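Local coordinates for protein esterase LipW (Mycobacterium marinum, PDB 3QH4) that probably hydrolyses ester bonds, with strict substrate selectivity, as a member of the alpha/beta hydrolase fold, at residues 85-89 / 313-317. Sequence-based numbering, arbitrary orientation.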
loop_
_atom_site.group_PDB
_atom_site.type_symbol
_atom_site.label_atom_id
_atom_site.label_comp_id
_atom_site.label_asym_id
_atom_site.label_seq_id
_atom_site.Cartn_x
_atom_site.Cartn_y
_atom_site.Cartn_z
ATOM N N ALA A 85 -15.131 15.136 6.541
ATOM C CA ALA A 85 -13.904 15.098 5.777
ATOM C C ALA A 85 -13.980 13.986 4.720
ATOM O O ALA A 85 -14.508 12.892 5.006
ATOM C CB ALA A 85 -12.743 14.846 6.733
ATOM N N PRO A 86 -13.462 14.249 3.505
ATOM C CA PRO A 86 -13.280 13.136 2.559
ATOM C C PRO A 86 -12.325 12.136 3.208
ATOM O O PRO A 86 -11.527 12.519 4.048
ATOM C CB PRO A 86 -12.635 13.801 1.344
ATOM C CG PRO A 86 -12.016 15.051 1.854
ATOM C CD PRO A 86 -12.822 15.496 3.030
ATOM N N VAL A 87 -12.421 10.862 2.845
ATOM C CA VAL A 87 -11.720 9.851 3.649
ATOM C C VAL A 87 -11.087 8.797 2.755
ATOM O O VAL A 87 -11.680 8.401 1.739
ATOM C CB VAL A 87 -12.692 9.196 4.693
ATOM C CG1 VAL A 87 -13.917 8.559 4.022
ATOM C CG2 VAL A 87 -11.954 8.153 5.576
ATOM N N VAL A 88 -9.887 8.371 3.135
ATOM C CA VAL A 88 -9.156 7.334 2.402
ATOM C C VAL A 88 -9.035 6.114 3.302
ATOM O O VAL A 88 -8.604 6.251 4.447
ATOM C CB VAL A 88 -7.694 7.820 2.063
ATOM C CG1 VAL A 88 -6.899 6.706 1.332
ATOM C CG2 VAL A 88 -7.719 9.097 1.235
ATOM N N VAL A 89 -9.371 4.914 2.805
ATOM C CA VAL A 89 -9.082 3.697 3.570
ATOM C C VAL A 89 -7.760 3.176 3.039
ATOM O O VAL A 89 -7.661 2.916 1.848
ATOM C CB VAL A 89 -10.188 2.637 3.389
ATOM C CG1 VAL A 89 -9.756 1.295 3.987
ATOM C CG2 VAL A 89 -11.507 3.167 4.020
ATOM N N ASP A 313 -7.371 16.656 -5.851
ATOM C CA ASP A 313 -8.171 16.966 -7.050
ATOM C C ASP A 313 -9.430 16.101 -7.111
ATOM O O ASP A 313 -10.472 16.552 -7.608
ATOM C CB ASP A 313 -7.356 16.838 -8.335
ATOM C CG ASP A 313 -6.357 17.995 -8.521
ATOM O OD1 ASP A 313 -6.419 19.004 -7.778
ATOM O OD2 ASP A 313 -5.499 17.882 -9.407
ATOM N N ALA A 314 -9.338 14.865 -6.617
ATOM C CA ALA A 314 -10.499 13.963 -6.602
ATOM C C ALA A 314 -11.534 14.451 -5.587
ATOM O O ALA A 314 -12.772 14.437 -5.839
ATOM C CB ALA A 314 -10.033 12.543 -6.246
ATOM N N PHE A 315 -11.016 14.894 -4.437
ATOM C CA PHE A 315 -11.850 15.315 -3.306
ATOM C C PHE A 315 -12.389 16.750 -3.443
ATOM O O PHE A 315 -13.446 17.053 -2.887
ATOM C CB PHE A 315 -11.062 15.218 -1.999
ATOM C CG PHE A 315 -10.785 13.808 -1.535
ATOM C CD1 PHE A 315 -11.620 12.744 -1.910
ATOM C CD2 PHE A 315 -9.717 13.559 -0.656
ATOM C CE1 PHE A 315 -11.394 11.432 -1.446
ATOM C CE2 PHE A 315 -9.466 12.242 -0.195
ATOM C CZ PHE A 315 -10.313 11.179 -0.588
ATOM N N TYR A 316 -11.670 17.622 -4.167
ATOM C CA TYR A 316 -12.033 19.030 -4.256
ATOM C C TYR A 316 -11.951 19.471 -5.719
ATOM O O TYR A 316 -11.058 20.229 -6.090
ATOM C CB TYR A 316 -11.095 19.869 -3.372
ATOM C CG TYR A 316 -11.044 19.442 -1.918
ATOM C CD1 TYR A 316 -12.025 19.858 -1.017
ATOM C CD2 TYR A 316 -10.011 18.630 -1.431
ATOM C CE1 TYR A 316 -11.989 19.495 0.310
ATOM C CE2 TYR A 316 -9.965 18.251 -0.087
ATOM C CZ TYR A 316 -10.969 18.689 0.778
ATOM O OH TYR A 316 -10.971 18.318 2.103
ATOM N N PRO A 317 -12.835 18.912 -6.571
ATOM C CA PRO A 317 -12.840 19.255 -7.983
ATOM C C PRO A 317 -13.189 20.714 -8.214
ATOM O O PRO A 317 -12.858 21.238 -9.286
ATOM C CB PRO A 317 -13.898 18.323 -8.588
ATOM C CG PRO A 317 -14.740 17.864 -7.444
ATOM C CD PRO A 317 -13.849 17.893 -6.235
ATOM O OXT PRO A 317 -13.732 21.400 -7.328
#
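Pro86, second residue of strand 85-91, lays its CB on the ring of Phe315, a worked example of how the last helix of an alpha/beta hydrolase fold is packed on one face of the central sheet. Pro86 CB stands 3.4 Å from the centroid of the Phe315 ring and 13° off the ring normal, a CH-pi contact over the middle of the face. Further round the pyrrolidine, Pro86 CG comes 3.4 Å from Tyr316 OH, with CD close behind, the phenol crossing the proline at about a right angle. That hydroxyl does its hydrogen bonding with the carbonyl of Arg116, so the residue that leaves helix 298-315 is tied to the loop that leads into strand 118-122, where Cys117 also touches the Phe315 side chain.

Val87 turns its side chain to the other face of the sheet, towards helix 134-148, and offers the phenyl ring merely its carbonyl oxygen. Val88 returns to the side of helix 298-315, where its side chain also lies near, without touching, the probable nucleophile elbow around Ser166. With Phe315 CG anti to its carbonyl carbon (chi1 -71°), the ring reaches along the strand from Pro86 to Val88, whose CG2 meets the ring edge in plane, 3.8 Å from Phe315 CZ.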